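Local coordinates for conserved hypothetical protein (Sulfolobus solfataricus, PDB 2GF6), which is a putative thioesterase of the hot-dog fold that binds coenzyme A and may hydrolyse fatty acyl-CoA thioesters, at residues Glu6-Asp11 / Thr78-Pro83. Sequence-based numbering, arbitrary orientation.
Sequences EYVFED and TVLLNP
Tyr7, just ahead of strand 8-12, meets strand 76-85 twice, through its ring at Pro83 and through its carbonyl at Leu81. The ring approaches the proline obliquely, with Tyr7 CE1 3.5 Å from Pro83 CD and neighbouring CD1 slightly farther off. A first torsion of -61°, which sets CG beside the backbone N and anti to the carbonyl carbon, carries the ring past Leu81 O toward that pyrrolidine. Phe40 of helix 26-45 touches both the tyrosine ring and Pro83, tying this end of the pair to the helix.

The backbone ladder runs antiparallel, the strand axes lying 157° apart in direction. Leu81 N donates to Tyr7 O over 2.8 Å. Phe9 and Val79 form a hydrogen-bonded pair: Phe9 N reaches Val79 O at 3.0 Å with 169° at the hydrogen, and Val79 N returns to Phe9 O at 2.7 Å. Beside this pair, Val79 CG2 sits 4.4 Å from Phe9 CD2, at the ring edge, and both side chains rest on Thr36 of the helix.

Thr78 works from the opposite face, in a non-hydrogen-bonded pair with Glu10. Its two branches divide the labour: CG2, anti to the backbone N, packs 3.8 Å from Val8 CG1, whereas OG1 gives a weak hydrogen bond to Glu10 OE2 at 3.1 Å, the two side chains lying side by side.

Strand 8-12 thereby pairs with one side of strand 76-85, and strand 90-99 pairs with its other side, in the curved antiparallel sheet of the hot-dog fold. With the Pro83 side chain about 14 Å from bound coenzyme A, the contact is consistent with structural packing. Its chemistry implies that main-chain bonds hold strand 8-12 to the sheet and apolar groups hold it to the helix, while the side chains add one weak polar link, Thr78 to Glu10.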
ATOM      1  N   GLU A   6     -20.038  12.182 -14.951  1.00 31.82           N
ATOM      2  CA  GLU A   6     -18.672  12.518 -14.483  1.00 32.26           C
ATOM      3  C   GLU A   6     -18.525  12.342 -12.991  1.00 32.07           C
ATOM      4  O   GLU A   6     -17.401  12.273 -12.476  1.00 32.75           O
ATOM      5  CB  GLU A   6     -18.284  13.979 -14.759  1.00 32.59           C
ATOM      6  CG  GLU A   6     -18.821  14.564 -16.005  1.00 33.96           C
ATOM      7  CD  GLU A   6     -20.147  15.193 -15.775  1.00 36.08           C
ATOM      8  OE1 GLU A   6     -20.143  16.398 -15.440  1.00 38.27           O
ATOM      9  OE2 GLU A   6     -21.178  14.495 -15.951  1.00 36.03           O
ATOM     10  N   TYR A   7     -19.657  12.352 -12.292  1.00 31.53           N
ATOM     11  CA  TYR A   7     -19.664  12.428 -10.858  1.00 31.25           C
ATOM     12  C   TYR A   7     -19.854  11.065 -10.249  1.00 31.14           C
ATOM     13  O   TYR A   7     -19.756  10.954  -9.042  1.00 30.61           O
ATOM     14  CB  TYR A   7     -20.776  13.372 -10.385  1.00 31.24           C
ATOM     15  CG  TYR A   7     -20.607  14.793 -10.898  1.00 31.23           C
ATOM     16  CD1 TYR A   7     -19.545  15.586 -10.473  1.00 31.75           C
ATOM     17  CD2 TYR A   7     -21.486  15.331 -11.800  1.00 30.51           C
ATOM     18  CE1 TYR A   7     -19.370  16.871 -10.950  1.00 31.79           C
ATOM     19  CE2 TYR A   7     -21.320  16.616 -12.282  1.00 32.28           C
ATOM     20  CZ  TYR A   7     -20.265  17.387 -11.854  1.00 31.79           C
ATOM     21  OH  TYR A   7     -20.103  18.681 -12.321  1.00 30.86           O
ATOM     22  N   VAL A   8     -20.143  10.049 -11.078  1.00 31.35           N
ATOM     23  CA  VAL A   8     -20.411   8.677 -10.622  1.00 31.07           C
ATOM     24  C   VAL A   8     -19.275   7.747 -11.052  1.00 31.49           C
ATOM     25  O   VAL A   8     -18.928   7.684 -12.231  1.00 31.37           O
ATOM     26  CB  VAL A   8     -21.744   8.121 -11.210  1.00 31.43           C
ATOM     27  CG1 VAL A   8     -22.176   6.833 -10.489  1.00 31.86           C
ATOM     28  CG2 VAL A   8     -22.864   9.154 -11.132  1.00 30.20           C
ATOM     29  N   PHE A   9     -18.718   7.015 -10.093  1.00 31.39           N
ATOM     30  CA  PHE A   9     -17.688   6.007 -10.355  1.00 32.67           C
ATOM     31  C   PHE A   9     -18.017   4.707  -9.644  1.00 32.94           C
ATOM     32  O   PHE A   9     -18.386   4.733  -8.478  1.00 33.63           O
ATOM     33  CB  PHE A   9     -16.330   6.510  -9.844  1.00 32.93           C
ATOM     34  CG  PHE A   9     -15.193   5.550 -10.094  1.00 34.09           C
ATOM     35  CD1 PHE A   9     -14.642   5.432 -11.355  1.00 35.27           C
ATOM     36  CD2 PHE A   9     -14.680   4.777  -9.069  1.00 33.99           C
ATOM     37  CE1 PHE A   9     -13.605   4.554 -11.604  1.00 35.90           C
ATOM     38  CE2 PHE A   9     -13.649   3.888  -9.306  1.00 35.38           C
ATOM     39  CZ  PHE A   9     -13.113   3.772 -10.587  1.00 35.19           C
ATOM     40  N   GLU A  10     -17.843   3.570 -10.319  1.00 33.57           N
ATOM     41  CA  GLU A  10     -18.059   2.277  -9.676  1.00 34.06           C
ATOM     42  C   GLU A  10     -16.785   1.459  -9.565  1.00 34.43           C
ATOM     43  O   GLU A  10     -15.955   1.461 -10.480  1.00 33.83           O
ATOM     44  CB  GLU A  10     -19.113   1.463 -10.422  1.00 34.33           C
ATOM     45  CG  GLU A  10     -20.314   2.257 -10.801  1.00 35.45           C
ATOM     46  CD  GLU A  10     -21.470   1.368 -11.119  1.00 37.23           C
ATOM     47  OE1 GLU A  10     -21.414   0.643 -12.132  1.00 35.47           O
ATOM     48  OE2 GLU A  10     -22.424   1.383 -10.320  1.00 42.54           O
ATOM     49  N   ASP A  11     -16.645   0.763  -8.431  1.00 35.07           N
ATOM     50  CA  ASP A  11     -15.467  -0.041  -8.147  1.00 35.77           C
ATOM     51  C   ASP A  11     -15.867  -1.262  -7.318  1.00 35.48           C
ATOM     52  O   ASP A  11     -17.006  -1.393  -6.903  1.00 35.44           O
ATOM     53  CB  ASP A  11     -14.404   0.799  -7.427  1.00 36.36           C
ATOM     54  CG  ASP A  11     -12.982   0.511  -7.932  1.00 38.61           C
ATOM     55  OD1 ASP A  11     -12.693  -0.665  -8.261  1.00 41.50           O
ATOM     56  OD2 ASP A  11     -12.165   1.465  -8.024  1.00 39.79           O
ATOM     57  N   THR A  78     -20.288   2.310  -5.355  1.00 30.00           N
ATOM     58  CA  THR A  78     -20.545   3.438  -6.210  1.00 29.68           C
ATOM     59  C   THR A  78     -20.058   4.634  -5.411  1.00 29.17           C
ATOM     60  O   THR A  78     -20.451   4.820  -4.275  1.00 29.01           O
ATOM     61  CB  THR A  78     -22.062   3.545  -6.530  1.00 30.14           C
ATOM     62  OG1 THR A  78     -22.460   2.450  -7.360  1.00 30.54           O
ATOM     63  CG2 THR A  78     -22.395   4.853  -7.240  1.00 31.27           C
ATOM     64  N   VAL A  79     -19.134   5.400  -5.981  1.00 28.98           N
ATOM     65  CA  VAL A  79     -18.717   6.651  -5.384  1.00 28.18           C
ATOM     66  C   VAL A  79     -19.446   7.789  -6.126  1.00 27.35           C
ATOM     67  O   VAL A  79     -19.494   7.814  -7.351  1.00 26.17           O
ATOM     68  CB  VAL A  79     -17.164   6.829  -5.436  1.00 28.55           C
ATOM     69  CG1 VAL A  79     -16.706   7.956  -4.534  1.00 28.87           C
ATOM     70  CG2 VAL A  79     -16.453   5.513  -5.080  1.00 28.66           C
ATOM     71  N   LEU A  80     -20.029   8.697  -5.344  1.00 27.32           N
ATOM     72  CA  LEU A  80     -20.661   9.926  -5.813  1.00 27.48           C
ATOM     73  C   LEU A  80     -19.766  11.114  -5.462  1.00 27.70           C
ATOM     74  O   LEU A  80     -19.384  11.288  -4.318  1.00 26.28           O
ATOM     75  CB  LEU A  80     -22.043  10.096  -5.161  1.00 27.72           C
ATOM     76  CG  LEU A  80     -22.988   8.891  -5.232  1.00 28.85           C
ATOM     77  CD1 LEU A  80     -24.334   9.192  -4.646  1.00 30.01           C
ATOM     78  CD2 LEU A  80     -23.176   8.433  -6.662  1.00 30.88           C
ATOM     79  N   LEU A  81     -19.446  11.939  -6.452  1.00 27.51           N
ATOM     80  CA  LEU A  81     -18.584  13.096  -6.237  1.00 28.12           C
ATOM     81  C   LEU A  81     -19.343  14.418  -6.317  1.00 27.90           C
ATOM     82  O   LEU A  81     -20.191  14.606  -7.190  1.00 26.43           O
ATOM     83  CB  LEU A  81     -17.462  13.110  -7.275  1.00 28.21           C
ATOM     84  CG  LEU A  81     -16.198  13.903  -6.911  1.00 28.73           C
ATOM     85  CD1 LEU A  81     -15.393  13.209  -5.802  1.00 29.71           C
ATOM     86  CD2 LEU A  81     -15.361  14.061  -8.150  1.00 27.87           C
ATOM     87  N   ASN A  82     -18.997  15.333  -5.414  1.00 27.74           N
ATOM     88  CA  ASN A  82     -19.483  16.701  -5.468  1.00 28.58           C
ATOM     89  C   ASN A  82     -18.321  17.679  -5.333  1.00 28.76           C
ATOM     90  O   ASN A  82     -17.947  18.042  -4.225  1.00 28.84           O
ATOM     91  CB  ASN A  82     -20.482  16.940  -4.340  1.00 29.27           C
ATOM     92  CG  ASN A  82     -21.150  18.320  -4.418  1.00 30.51           C
ATOM     93  OD1 ASN A  82     -21.800  18.625  -5.402  1.00 32.14           O
ATOM     94  ND2 ASN A  82     -21.008  19.133  -3.365  1.00 32.55           N
ATOM     95  N   PRO A  83     -17.747  18.115  -6.461  1.00 29.04           N
ATOM     96  CA  PRO A  83     -16.686  19.126  -6.407  1.00 29.20           C
ATOM     97  C   PRO A  83     -17.227  20.507  -6.016  1.00 29.59           C
ATOM     98  O   PRO A  83     -18.227  20.954  -6.571  1.00 29.78           O
ATOM     99  CB  PRO A  83     -16.138  19.150  -7.840  1.00 28.99           C
ATOM    100  CG  PRO A  83     -16.745  17.954  -8.521  1.00 29.57           C
ATOM    101  CD  PRO A  83     -18.044  17.709  -7.844  1.00 28.64           C
TER